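Thermostable monoacylglycerol lipase (Bacillus, PDB 4LHE) hydrolyses monoacylglycerols to glycerol and free fatty acids, probably as a serine hydrolase of the alpha/beta hydrolase fold. Local coordinates at residues V117-A122 against L189-D194; G95-G100 against S224-T229; E3-L8 against H61-E66; L25-T30 against P53-H58. All blocks are in the same frame, centred on the assembly; numbering follows the deposited sequence.

Contact 1: residues V117-A122 against L189-D194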
loop_
_atom_site.group_PDB
_atom_site.type_symbol
_atom_site.label_atom_id
_atom_site.label_comp_id
_atom_site.label_asym_id
_atom_site.label_seq_id
_atom_site.Cartn_x
_atom_site.Cartn_y
_atom_site.Cartn_z
ATOM N N VAL A 117 1.359 5.901 -7.462
ATOM C CA VAL A 117 2.400 4.893 -7.664
ATOM C C VAL A 117 2.104 3.606 -6.864
ATOM O O VAL A 117 2.673 3.360 -5.786
ATOM C CB VAL A 117 3.825 5.454 -7.341
ATOM C CG1 VAL A 117 4.889 4.446 -7.749
ATOM C CG2 VAL A 117 4.067 6.749 -8.107
ATOM N N PRO A 118 1.176 2.785 -7.375
ATOM C CA PRO A 118 0.884 1.517 -6.691
ATOM C C PRO A 118 2.004 0.502 -6.924
ATOM O O PRO A 118 2.541 0.438 -8.027
ATOM C CB PRO A 118 -0.414 1.049 -7.366
ATOM C CG PRO A 118 -0.414 1.727 -8.725
ATOM C CD PRO A 118 0.282 3.038 -8.529
ATOM N N ILE A 119 2.370 -0.260 -5.900
ATOM C CA ILE A 119 3.455 -1.236 -6.031
ATOM C C ILE A 119 2.903 -2.593 -5.634
ATOM O O ILE A 119 2.482 -2.762 -4.490
ATOM C CB ILE A 119 4.605 -0.906 -5.059
ATOM C CG1 ILE A 119 5.084 0.539 -5.248
ATOM C CG2 ILE A 119 5.739 -1.910 -5.188
ATOM C CD1 ILE A 119 6.178 0.961 -4.261
ATOM N N ASN A 120 2.913 -3.558 -6.551
ATOM C CA ASN A 120 2.301 -4.866 -6.294
ATOM C C ASN A 120 0.888 -4.780 -5.696
ATOM O O ASN A 120 0.512 -5.586 -4.835
ATOM C CB ASN A 120 3.208 -5.733 -5.411
ATOM C CG ASN A 120 4.430 -6.242 -6.153
ATOM O OD1 ASN A 120 4.413 -6.396 -7.378
ATOM N ND2 ASN A 120 5.501 -6.505 -5.415
ATOM N N ALA A 121 0.124 -3.792 -6.157
ATOM C CA ALA A 121 -1.234 -3.540 -5.675
ATOM C C ALA A 121 -2.142 -4.735 -5.928
ATOM O O ALA A 121 -2.057 -5.387 -6.977
ATOM C CB ALA A 121 -1.808 -2.294 -6.323
ATOM N N ALA A 122 -2.999 -5.009 -4.947
ATOM C CA ALA A 122 -3.912 -6.150 -4.972
ATOM C C ALA A 122 -5.320 -5.716 -5.369
ATOM O O ALA A 122 -5.919 -4.858 -4.710
ATOM C CB ALA A 122 -3.935 -6.812 -3.601
ATOM N N LEU A 189 1.968 5.229 -12.368
ATOM C CA LEU A 189 3.222 4.507 -12.524
ATOM C C LEU A 189 3.057 3.213 -11.730
ATOM O O LEU A 189 2.931 3.231 -10.500
ATOM C CB LEU A 189 4.397 5.322 -11.966
ATOM C CG LEU A 189 5.772 4.638 -11.925
ATOM C CD1 LEU A 189 6.214 4.297 -13.327
ATOM C CD2 LEU A 189 6.843 5.486 -11.223
ATOM N N ILE A 190 3.055 2.094 -12.436
ATOM C CA ILE A 190 2.643 0.819 -11.852
ATOM C C ILE A 190 3.828 -0.128 -11.755
ATOM O O ILE A 190 4.298 -0.635 -12.778
ATOM C CB ILE A 190 1.510 0.192 -12.704
ATOM C CG1 ILE A 190 0.294 1.129 -12.759
ATOM C CG2 ILE A 190 1.083 -1.165 -12.159
ATOM C CD1 ILE A 190 -0.799 0.660 -13.715
ATOM N N PHE A 191 4.316 -0.355 -10.526
ATOM C CA PHE A 191 5.364 -1.338 -10.266
ATOM C C PHE A 191 4.824 -2.748 -10.055
ATOM O O PHE A 191 3.803 -2.944 -9.396
ATOM C CB PHE A 191 6.174 -0.948 -9.021
ATOM C CG PHE A 191 7.032 0.276 -9.217
ATOM C CD1 PHE A 191 8.181 0.223 -10.001
ATOM C CD2 PHE A 191 6.695 1.483 -8.609
ATOM C CE1 PHE A 191 8.973 1.358 -10.179
ATOM C CE2 PHE A 191 7.488 2.604 -8.780
ATOM C CZ PHE A 191 8.618 2.551 -9.562
ATOM N N VAL A 192 5.536 -3.737 -10.591
ATOM C CA VAL A 192 5.145 -5.126 -10.395
ATOM C C VAL A 192 6.380 -6.015 -10.315
ATOM O O VAL A 192 7.295 -5.921 -11.141
ATOM C CB VAL A 192 4.174 -5.615 -11.490
ATOM C CG1 VAL A 192 4.793 -5.441 -12.879
ATOM C CG2 VAL A 192 3.781 -7.065 -11.237
ATOM N N SER A 193 6.425 -6.837 -9.276
ATOM C CA SER A 193 7.526 -7.759 -9.103
ATOM C C SER A 193 7.218 -9.004 -9.922
ATOM O O SER A 193 6.159 -9.621 -9.725
ATOM C CB SER A 193 7.701 -8.109 -7.620
ATOM O OG SER A 193 8.192 -6.993 -6.887
ATOM N N ASP A 194 8.114 -9.341 -10.852
ATOM C CA ASP A 194 7.980 -10.551 -11.673
ATOM C C ASP A 194 7.713 -11.744 -10.781
ATOM O O ASP A 194 6.819 -12.549 -11.045
ATOM C CB ASP A 194 9.261 -10.840 -12.464
ATOM C CG ASP A 194 9.480 -9.880 -13.609
ATOM O OD1 ASP A 194 8.495 -9.280 -14.073
ATOM O OD2 ASP A 194 10.643 -9.728 -14.049
HETATM O O HOH W 1 0.534 -2.208 -8.475
#

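Contact 2: residues G95-G100 against S224-T229. With SO4 (sulfate ion), chain D.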
loop_
_atom_site.group_PDB
_atom_site.type_symbol
_atom_site.label_atom_id
_atom_site.label_comp_id
_atom_site.label_asym_id
_atom_site.label_seq_id
_atom_site.Cartn_x
_atom_site.Cartn_y
_atom_site.Cartn_z
ATOM N N GLY A 95 1.810 3.136 -2.549
ATOM C CA GLY A 95 1.578 2.167 -1.500
ATOM C C GLY A 95 1.901 0.769 -1.945
ATOM O O GLY A 95 1.872 0.479 -3.139
ATOM N N LEU A 96 2.187 -0.092 -0.974
ATOM C CA LEU A 96 2.547 -1.476 -1.240
ATOM C C LEU A 96 1.369 -2.436 -1.052
ATOM O O LEU A 96 0.698 -2.409 -0.020
ATOM C CB LEU A 96 3.684 -1.886 -0.306
ATOM C CG LEU A 96 4.099 -3.352 -0.348
ATOM C CD1 LEU A 96 4.721 -3.691 -1.707
ATOM C CD2 LEU A 96 5.071 -3.626 0.794
ATOM N N SER A 97 1.130 -3.289 -2.044
ATOM C CA SER A 97 0.118 -4.334 -1.922
ATOM C C SER A 97 -1.163 -3.632 -1.459
ATOM O O SER A 97 -1.485 -2.568 -2.007
ATOM C CB SER A 97 0.590 -5.428 -0.976
ATOM O OG SER A 97 -0.273 -6.559 -1.073
ATOM N N MET A 98 -1.886 -4.168 -0.464
ATOM C CA MET A 98 -3.056 -3.442 0.066
ATOM C C MET A 98 -2.920 -1.911 0.138
ATOM O O MET A 98 -3.898 -1.170 -0.014
ATOM C CB MET A 98 -3.569 -3.966 1.417
ATOM C CG MET A 98 -4.960 -3.411 1.766
ATOM S SD MET A 98 -5.667 -3.772 3.396
ATOM C CE MET A 98 -4.675 -2.715 4.429
ATOM N N GLY A 99 -1.708 -1.428 0.373
ATOM C CA GLY A 99 -1.503 0.017 0.356
ATOM C C GLY A 99 -1.663 0.517 -1.064
ATOM O O GLY A 99 -2.036 1.683 -1.307
ATOM N N GLY A 100 -1.377 -0.365 -2.018
ATOM C CA GLY A 100 -1.627 -0.071 -3.426
ATOM C C GLY A 100 -3.104 -0.106 -3.764
ATOM O O GLY A 100 -3.582 0.666 -4.598
ATOM N N SER A 224 13.127 -8.699 -7.174
ATOM C CA SER A 224 12.370 -8.542 -5.938
ATOM C C SER A 224 11.194 -9.478 -5.876
ATOM O O SER A 224 10.572 -9.769 -6.891
ATOM C CB SER A 224 11.833 -7.112 -5.813
ATOM O OG SER A 224 12.883 -6.186 -5.675
ATOM N N TYR A 225 10.860 -9.917 -4.672
ATOM C CA TYR A 225 9.602 -10.614 -4.476
ATOM C C TYR A 225 8.585 -9.603 -3.945
ATOM O O TYR A 225 8.833 -8.390 -3.954
ATOM C CB TYR A 225 9.720 -11.696 -3.404
ATOM C CG TYR A 225 10.688 -12.812 -3.722
ATOM C CD1 TYR A 225 11.116 -13.051 -5.024
ATOM C CD2 TYR A 225 11.175 -13.632 -2.705
ATOM C CE1 TYR A 225 12.013 -14.079 -5.299
ATOM C CE2 TYR A 225 12.065 -14.655 -2.968
ATOM C CZ TYR A 225 12.477 -14.876 -4.264
ATOM O OH TYR A 225 13.364 -15.900 -4.512
ATOM N N HIS A 226 7.452 -10.108 -3.477
ATOM C CA HIS A 226 6.328 -9.252 -3.095
ATOM C C HIS A 226 6.631 -7.951 -2.358
ATOM O O HIS A 226 6.137 -6.886 -2.745
ATOM C CB HIS A 226 5.328 -10.038 -2.262
ATOM C CG HIS A 226 4.081 -9.273 -1.948
ATOM N ND1 HIS A 226 3.317 -8.674 -2.925
ATOM C CD2 HIS A 226 3.454 -9.022 -0.773
ATOM C CE1 HIS A 226 2.269 -8.090 -2.368
ATOM N NE2 HIS A 226 2.329 -8.286 -1.062
ATOM N N VAL A 227 7.404 -8.046 -1.282
ATOM C CA VAL A 227 7.678 -6.883 -0.427
ATOM C C VAL A 227 8.780 -6.034 -1.054
ATOM O O VAL A 227 9.854 -5.872 -0.480
ATOM C CB VAL A 227 8.118 -7.312 0.968
ATOM C CG1 VAL A 227 8.122 -6.102 1.935
ATOM C CG2 VAL A 227 7.180 -8.383 1.487
ATOM N N ALA A 228 8.495 -5.502 -2.240
ATOM C CA ALA A 228 9.507 -4.888 -3.110
ATOM C C ALA A 228 10.158 -3.619 -2.519
ATOM O O ALA A 228 11.295 -3.287 -2.841
ATOM C CB ALA A 228 8.877 -4.593 -4.483
ATOM N N THR A 229 9.428 -2.926 -1.643
ATOM C CA THR A 229 9.888 -1.663 -1.059
ATOM C C THR A 229 11.056 -1.878 -0.104
ATOM O O THR A 229 11.800 -0.945 0.219
ATOM C CB THR A 229 8.745 -0.972 -0.301
ATOM O OG1 THR A 229 8.179 -1.898 0.642
ATOM C CG2 THR A 229 7.648 -0.514 -1.269
HETATM S S SO4 D . 0.613 -7.076 2.099
HETATM O O1 SO4 D . 0.395 -7.505 3.478
HETATM O O2 SO4 D . 1.861 -6.288 2.017
HETATM O O3 SO4 D . 0.750 -8.257 1.246
HETATM O O4 SO4 D . -0.564 -6.310 1.682
#

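Contact 3: residues E3-L8 against H61-E66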
loop_
_atom_site.group_PDB
_atom_site.type_symbol
_atom_site.label_atom_id
_atom_site.label_comp_id
_atom_site.label_asym_id
_atom_site.label_seq_id
_atom_site.Cartn_x
_atom_site.Cartn_y
_atom_site.Cartn_z
ATOM N N GLU A 3 -8.074 0.455 19.656
ATOM C CA GLU A 3 -6.841 -0.322 19.739
ATOM C C GLU A 3 -6.492 -0.568 21.210
ATOM O O GLU A 3 -6.404 0.371 22.015
ATOM C CB GLU A 3 -5.694 0.388 19.001
ATOM C CG GLU A 3 -5.860 0.422 17.480
ATOM C CD GLU A 3 -4.689 1.085 16.773
ATOM O OE1 GLU A 3 -3.845 1.701 17.463
ATOM O OE2 GLU A 3 -4.620 1.000 15.526
ATOM N N GLN A 4 -6.303 -1.839 21.550
ATOM C CA GLN A 4 -6.123 -2.258 22.937
ATOM C C GLN A 4 -4.638 -2.446 23.262
ATOM O O GLN A 4 -4.254 -2.545 24.433
ATOM C CB GLN A 4 -6.895 -3.566 23.172
ATOM C CG GLN A 4 -7.781 -3.599 24.423
ATOM C CD GLN A 4 -8.742 -2.425 24.506
ATOM O OE1 GLN A 4 -9.328 -2.007 23.502
ATOM N NE2 GLN A 4 -8.903 -1.882 25.709
ATOM N N TYR A 5 -3.809 -2.474 22.219
ATOM C CA TYR A 5 -2.385 -2.777 22.359
ATOM C C TYR A 5 -1.497 -1.625 21.884
ATOM O O TYR A 5 -1.923 -0.827 21.054
ATOM C CB TYR A 5 -2.055 -4.055 21.578
ATOM C CG TYR A 5 -2.706 -5.288 22.148
ATOM C CD1 TYR A 5 -3.970 -5.684 21.733
ATOM C CD2 TYR A 5 -2.053 -6.057 23.106
ATOM C CE1 TYR A 5 -4.573 -6.820 22.261
ATOM C CE2 TYR A 5 -2.643 -7.186 23.644
ATOM C CZ TYR A 5 -3.902 -7.565 23.218
ATOM O OH TYR A 5 -4.482 -8.695 23.748
ATOM N N PRO A 6 -0.257 -1.544 22.400
ATOM C CA PRO A 6 0.639 -0.434 22.053
ATOM C C PRO A 6 1.401 -0.651 20.724
ATOM O O PRO A 6 1.501 -1.778 20.241
ATOM C CB PRO A 6 1.617 -0.423 23.225
ATOM C CG PRO A 6 1.736 -1.870 23.604
ATOM C CD PRO A 6 0.377 -2.483 23.349
ATOM N N VAL A 7 1.940 0.423 20.151
ATOM C CA VAL A 7 2.617 0.348 18.849
ATOM C C VAL A 7 3.979 -0.339 18.947
ATOM O O VAL A 7 4.792 0.015 19.793
ATOM C CB VAL A 7 2.801 1.757 18.229
ATOM C CG1 VAL A 7 3.536 1.680 16.902
ATOM C CG2 VAL A 7 1.447 2.437 18.030
ATOM N N LEU A 8 4.224 -1.308 18.064
ATOM C CA LEU A 8 5.500 -2.026 18.016
ATOM C C LEU A 8 6.613 -1.057 17.701
ATOM O O LEU A 8 6.407 -0.080 16.968
ATOM C CB LEU A 8 5.468 -3.114 16.926
ATOM C CG LEU A 8 5.208 -4.572 17.327
ATOM C CD1 LEU A 8 4.556 -4.645 18.688
ATOM C CD2 LEU A 8 4.351 -5.296 16.293
ATOM N N HIS A 61 -1.089 -5.498 17.457
ATOM C CA HIS A 61 -1.342 -6.906 17.785
ATOM C C HIS A 61 -2.446 -7.400 16.841
ATOM O O HIS A 61 -3.242 -6.594 16.364
ATOM C CB HIS A 61 -1.765 -7.001 19.258
ATOM C CG HIS A 61 -1.902 -8.399 19.777
ATOM N ND1 HIS A 61 -2.921 -9.242 19.388
ATOM C CD2 HIS A 61 -1.165 -9.092 20.682
ATOM C CE1 HIS A 61 -2.797 -10.400 20.015
ATOM N NE2 HIS A 61 -1.740 -10.333 20.806
ATOM N N TYR A 62 -2.493 -8.694 16.525
ATOM C CA TYR A 62 -3.482 -9.149 15.546
ATOM C C TYR A 62 -4.938 -9.091 16.039
ATOM O O TYR A 62 -5.871 -9.103 15.236
ATOM C CB TYR A 62 -3.141 -10.532 14.967
ATOM C CG TYR A 62 -2.954 -11.629 15.991
ATOM C CD1 TYR A 62 -4.030 -12.111 16.723
ATOM C CD2 TYR A 62 -1.704 -12.203 16.203
ATOM C CE1 TYR A 62 -3.868 -13.115 17.643
ATOM C CE2 TYR A 62 -1.531 -13.209 17.126
ATOM C CZ TYR A 62 -2.619 -13.661 17.846
ATOM O OH TYR A 62 -2.469 -14.668 18.769
ATOM N N GLU A 63 -5.128 -9.014 17.355
ATOM C CA GLU A 63 -6.472 -8.880 17.926
ATOM C C GLU A 63 -7.063 -7.502 17.646
ATOM O O GLU A 63 -8.259 -7.376 17.372
ATOM C CB GLU A 63 -6.434 -9.131 19.430
ATOM C CG GLU A 63 -6.495 -10.596 19.814
ATOM C CD GLU A 63 -6.068 -10.800 21.242
ATOM O OE1 GLU A 63 -5.206 -10.023 21.700
ATOM O OE2 GLU A 63 -6.599 -11.714 21.909
ATOM N N ASP A 64 -6.218 -6.477 17.725
ATOM C CA ASP A 64 -6.586 -5.132 17.301
ATOM C C ASP A 64 -6.998 -5.149 15.838
ATOM O O ASP A 64 -8.066 -4.660 15.476
ATOM C CB ASP A 64 -5.404 -4.178 17.491
ATOM C CG ASP A 64 -5.207 -3.772 18.942
ATOM O OD1 ASP A 64 -6.126 -3.990 19.762
ATOM O OD2 ASP A 64 -4.133 -3.227 19.266
ATOM N N MET A 65 -6.133 -5.712 15.001
ATOM C CA MET A 65 -6.430 -5.917 13.588
ATOM C C MET A 65 -7.802 -6.563 13.372
ATOM O O MET A 65 -8.581 -6.132 12.515
ATOM C CB MET A 65 -5.349 -6.818 12.989
ATOM C CG MET A 65 -5.683 -7.329 11.623
ATOM S SD MET A 65 -5.084 -6.184 10.392
ATOM C CE MET A 65 -5.059 -7.270 8.969
ATOM N N GLU A 66 -8.103 -7.581 14.171
ATOM C CA GLU A 66 -9.319 -8.378 14.000
ATOM C C GLU A 66 -10.610 -7.566 14.091
ATOM O O GLU A 66 -11.573 -7.844 13.374
ATOM C CB GLU A 66 -9.348 -9.504 15.035
ATOM C CG GLU A 66 -10.618 -10.316 14.996
ATOM C CD GLU A 66 -10.511 -11.597 15.777
ATOM O OE1 GLU A 66 -9.911 -11.599 16.878
ATOM O OE2 GLU A 66 -11.035 -12.604 15.276
#

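Contact 4: residues L25-T30 against P53-H58. With SO4 (sulfate ion), chain D.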
loop_
_atom_site.group_PDB
_atom_site.type_symbol
_atom_site.label_atom_id
_atom_site.label_comp_id
_atom_site.label_asym_id
_atom_site.label_seq_id
_atom_site.Cartn_x
_atom_site.Cartn_y
_atom_site.Cartn_z
ATOM N N LEU A 25 2.252 7.804 1.727
ATOM C CA LEU A 25 2.701 6.415 1.533
ATOM C C LEU A 25 1.867 5.413 2.340
ATOM O O LEU A 25 1.706 5.565 3.554
ATOM C CB LEU A 25 4.174 6.265 1.907
ATOM C CG LEU A 25 5.180 7.108 1.121
ATOM C CD1 LEU A 25 5.392 8.451 1.797
ATOM C CD2 LEU A 25 6.511 6.372 1.002
ATOM N N VAL A 26 1.340 4.393 1.672
ATOM C CA VAL A 26 0.400 3.496 2.325
ATOM C C VAL A 26 0.955 2.082 2.426
ATOM O O VAL A 26 1.153 1.417 1.401
ATOM C CB VAL A 26 -0.959 3.483 1.609
ATOM C CG1 VAL A 26 -2.023 2.858 2.516
ATOM C CG2 VAL A 26 -1.384 4.919 1.227
ATOM N N HIS A 27 1.191 1.622 3.658
ATOM C CA HIS A 27 1.716 0.269 3.881
ATOM C C HIS A 27 0.631 -0.775 3.642
ATOM O O HIS A 27 -0.526 -0.415 3.391
ATOM C CB HIS A 27 2.376 0.114 5.265
ATOM C CG HIS A 27 1.429 0.190 6.437
ATOM N ND1 HIS A 27 0.700 -0.897 6.876
ATOM C CD2 HIS A 27 1.146 1.200 7.290
ATOM C CE1 HIS A 27 -0.005 -0.548 7.941
ATOM N NE2 HIS A 27 0.246 0.717 8.217
ATOM N N GLY A 28 1.000 -2.057 3.698
ATOM C CA GLY A 28 0.088 -3.124 3.317
ATOM C C GLY A 28 -0.710 -3.793 4.434
ATOM O O GLY A 28 -0.661 -3.372 5.584
ATOM N N PHE A 29 -1.421 -4.859 4.068
ATOM C CA PHE A 29 -2.380 -5.573 4.932
ATOM C C PHE A 29 -1.753 -6.249 6.146
ATOM O O PHE A 29 -2.222 -6.083 7.263
ATOM C CB PHE A 29 -3.129 -6.599 4.077
ATOM C CG PHE A 29 -4.063 -7.511 4.842
ATOM C CD1 PHE A 29 -5.328 -7.074 5.234
ATOM C CD2 PHE A 29 -3.699 -8.830 5.106
ATOM C CE1 PHE A 29 -6.204 -7.927 5.896
ATOM C CE2 PHE A 29 -4.569 -9.690 5.773
ATOM C CZ PHE A 29 -5.822 -9.239 6.169
ATOM N N THR A 30 -0.691 -7.014 5.945
ATOM C CA THR A 30 -0.032 -7.611 7.101
ATOM C C THR A 30 0.861 -6.613 7.884
ATOM O O THR A 30 1.051 -6.745 9.104
ATOM C CB THR A 30 0.747 -8.877 6.693
ATOM O OG1 THR A 30 1.783 -8.527 5.767
ATOM C CG2 THR A 30 -0.192 -9.872 6.018
ATOM N N PRO A 53 1.221 7.183 7.397
ATOM C CA PRO A 53 0.360 6.810 8.529
ATOM C C PRO A 53 0.482 5.335 8.864
ATOM O O PRO A 53 0.926 4.539 8.022
ATOM C CB PRO A 53 -1.062 7.118 8.015
ATOM C CG PRO A 53 -0.958 7.023 6.505
ATOM C CD PRO A 53 0.446 7.534 6.189
ATOM N N ARG A 54 0.105 4.991 10.092
ATOM C CA ARG A 54 0.015 3.607 10.540
ATOM C C ARG A 54 -1.460 3.243 10.450
ATOM O O ARG A 54 -2.288 3.871 11.118
ATOM C CB ARG A 54 0.499 3.507 11.999
ATOM C CG ARG A 54 0.365 2.119 12.645
ATOM C CD ARG A 54 0.907 2.116 14.095
ATOM N NE ARG A 54 0.104 2.937 15.007
ATOM C CZ ARG A 54 -1.095 2.586 15.466
ATOM N NH1 ARG A 54 -1.647 1.441 15.075
ATOM N NH2 ARG A 54 -1.759 3.386 16.293
ATOM N N LEU A 55 -1.814 2.282 9.598
ATOM C CA LEU A 55 -3.230 1.942 9.429
ATOM C C LEU A 55 -3.802 1.393 10.735
ATOM O O LEU A 55 -3.140 0.594 11.413
ATOM C CB LEU A 55 -3.426 0.909 8.312
ATOM C CG LEU A 55 -3.014 1.339 6.911
ATOM C CD1 LEU A 55 -3.300 0.254 5.907
ATOM C CD2 LEU A 55 -3.695 2.635 6.534
ATOM N N LYS A 56 -5.025 1.806 11.085
ATOM C CA LYS A 56 -5.682 1.280 12.288
ATOM C C LYS A 56 -5.600 -0.248 12.366
ATOM O O LYS A 56 -5.860 -0.951 11.382
ATOM C CB LYS A 56 -7.142 1.728 12.388
ATOM C CG LYS A 56 -7.721 1.475 13.782
ATOM C CD LYS A 56 -9.128 2.018 13.941
ATOM C CE LYS A 56 -9.486 2.105 15.421
ATOM N NZ LYS A 56 -10.923 2.435 15.655
ATOM N N GLY A 57 -5.204 -0.755 13.532
ATOM C CA GLY A 57 -5.173 -2.188 13.753
ATOM C C GLY A 57 -3.850 -2.821 13.348
ATOM O O GLY A 57 -3.631 -4.014 13.585
ATOM N N HIS A 58 -2.980 -2.018 12.736
ATOM C CA HIS A 58 -1.686 -2.483 12.258
ATOM C C HIS A 58 -0.554 -2.007 13.167
ATOM O O HIS A 58 -0.643 -0.936 13.794
ATOM C CB HIS A 58 -1.458 -2.013 10.817
ATOM C CG HIS A 58 -2.405 -2.626 9.839
ATOM N ND1 HIS A 58 -3.746 -2.321 9.817
ATOM C CD2 HIS A 58 -2.216 -3.556 8.867
ATOM C CE1 HIS A 58 -4.343 -3.016 8.864
ATOM N NE2 HIS A 58 -3.432 -3.771 8.272
HETATM S S SO4 D . 0.613 -7.076 2.099
HETATM O O1 SO4 D . 0.395 -7.505 3.478
HETATM O O2 SO4 D . 1.861 -6.288 2.017
HETATM O O3 SO4 D . 0.750 -8.257 1.246
HETATM O O4 SO4 D . -0.564 -6.310 1.682
HETATM O O HOH W 2 0.596 3.756 5.557
#

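Contact 1: residues V117-A122 against L189-D194
Asn120 and Ser193 meet where two neighbouring parallel strands of the central alpha/beta hydrolase sheet, 115-119 and 188-193, reach their C-terminal ends. The strand segments run 11° apart. Ile119 is bridged to Phe191, with Phe191 N bonding to Pro118 O at 3.2 Å and Asn120 N to Phe191 O. On one side of the sheet, Val117, Ile119 and Phe191 pack together. With CG1 of Val117 anti to its own backbone N (chi1 -172°), that methyl comes up to the edge of the Phe191 ring, 3.3 Å from CE2. Ile119 lies alongside Phe191 and points the same way, its CG1 close to CD2 of the ring, while Val117 is also flanked by Leu189. The side chains of helix 234-247, among them Phe244 and Ile237, pack on this group. On the other face of the sheet, Pro118 CG meets Ile190 CG1, and Ile190 in turn touches helix 202-210.

Past the last strand residue, the amide of Asn120 replaces the backbone as partner of the other strand. Its OD1 receives Ser193 N at 2.8 Å on an in-plane lone pair, and its ND2 also bonds to the carbonyl of His226 in the neighbouring loop. An alanine at Asn120 would probably leave Ser193 N and the His226 carbonyl without these partners, freeing the loop that carries the histidine to shift. The second arm of the grip is nearly flat: ND2 gives a hydrogen to Ser193 OG, 3.1 Å away and close to the amide plane.

Contact 2: residues G95-G100 against S224-T229
Ser97 OG and His226 NE2 lie 3.1 Å apart, the hydroxyl at the edge of the imidazole and near its plane. A sulfate ion, probably from the crystallisation liquor, sits beside both: Ser97 OG bonds to its O4 at 2.8 Å, and His226 NE2 gives a hydrogen to its O3, also at 2.8 Å. Met98 N adds a weak bond to O4. The ring reaches this place because CG of His226 stands anti to the backbone N (chi1 -174°), which brings NE2 beside the serine hydroxyl. A phenylalanine in place of His226 would probably leave the sulfate without its ring N-H and Asp196 without its imidazole mate.

Behind this first shell, ND1 of His226 is bonded to Asp196. Leu96, the residue before the serine, packs against the same loop: CD1 lies 3.6 Å from His226 O, and CD2 touches both Val227 CG1 (4.1 Å) and Thr229 OG1, whose hydroxyl is bonded to Ser35 O. Ser97 itself has a positive phi (51°), the strained backbone of a tight strand-to-helix turn, with Gly95 and Gly99 around it. These features fit the nucleophile elbow and Ser-His-Asp catalytic triad of alpha/beta hydrolases, with Ser97 the probable nucleophile.

Contact 3: residues E3-L8 against H61-E66
Tyr5 turns its ring over His61 through two different first torsions: its CG is anti to its own carbonyl carbon (chi1 -66°), whereas CG of His61 is anti to the backbone N (chi1 -173°). The result is a face-to-face stack, with ring centroids 4.2 Å apart and planes 15° from parallel. His61 CB shares the same tyrosine face in a CH-pi contact, 3.8 Å from the ring centroid. At the far end of the ring, Tyr5 OH approaches Glu63 OE1 at 2.5 Å in a weak hydrogen bond.

The carboxylate of Asp64 grips the peptide chain beside the stack. OD1 receives Gln4 N at 2.8 Å from above the carboxylate plane, and OD2 takes Tyr5 N at 3.1 Å on its syn lone pair, so two successive backbone N-H groups are held by one side chain; Thr60 OG1 also bonds to OD2. His61 has a second task as N-cap residue, its ND1 accepting Glu63 N at 3.0 Å in the ring plane.

The contact thus lays the N-terminal segment, ahead of strand 14-16, across the first turn of helix 62-67. Glu3 continues the attachment to Arg54 and Gly57, while Tyr62 and Glu66 turn to strands 141-143 and 161-163.

Contact 4: residues L25-T30 against P53-H58
His27 and Leu55 form the central polar bond of this contact: Leu55 N donates to His27 NE2 at 2.9 Å in a nearly straight line (174°), though tilted from the ring plane. The other nitrogen, ND1, gives its hydrogen to Gly28 O on an in-plane lone pair, so both ring nitrogens are engaged. A second histidine reaches back the other way, His58 NE2 making a weak bond to Phe29 O while its ND1 bonds to Lys56 O at 3.0 Å. A water links Leu25 O, His27 N and Pro53 O where the strand end and the loop part.

Nonpolar contacts fill in around the rings. With CG of His27 set between its backbone N and carbonyl carbon (chi1 68°), the imidazole reaches the 53-58 loop, and Leu55 CG lies over one of its faces, 3.9 Å from the ring centroid. Leu55 also touches Val26, and Met98 and Leu102 of helix 98-109. Between the two histidines the stacking is offset edge-to-face: the edge of His27 is turned to the face of His58, with planes at 63°. Trp73 adds another edge-to-face partner to His58.

Anion binding belongs to the 25-30 side. Phe29 N bonds to sulfate O4 at 2.9 Å, and Thr30 grips O1 with both its N and its OG1.

Because NE2 accepts while ND1 donates, His27 is probably neutral here, its ring rotation fixed by a bond at each nitrogen; and the backbone N-H of Phe29, bonded to the same sulfate oxygen that Met98 N meets weakly, is consistent with an oxyanion hole as in related hydrolases.

Overall arrangement
From the N terminus, the first of these segments is 3-8, which meets 61-66 in contact 3 and so closes a loop around strands 14-16, 21-26 and 49-52. Contact 4 (25-30 with 53-58) is nested inside that loop, and the two are joined directly by Glu3 to Arg54 and Gly57. Farther along, contact 2 closes a longer loop from 95-100 to 224-229, with contact 1 (117-122 with 189-194) nested within it; none of the loops cross. Contacts 1, 2 and 4 reach the same central sheet, and contacts 2 and 4 share the sulfate. Contact 3 stays peripheral, its centre about 28 Å from that of contact 1.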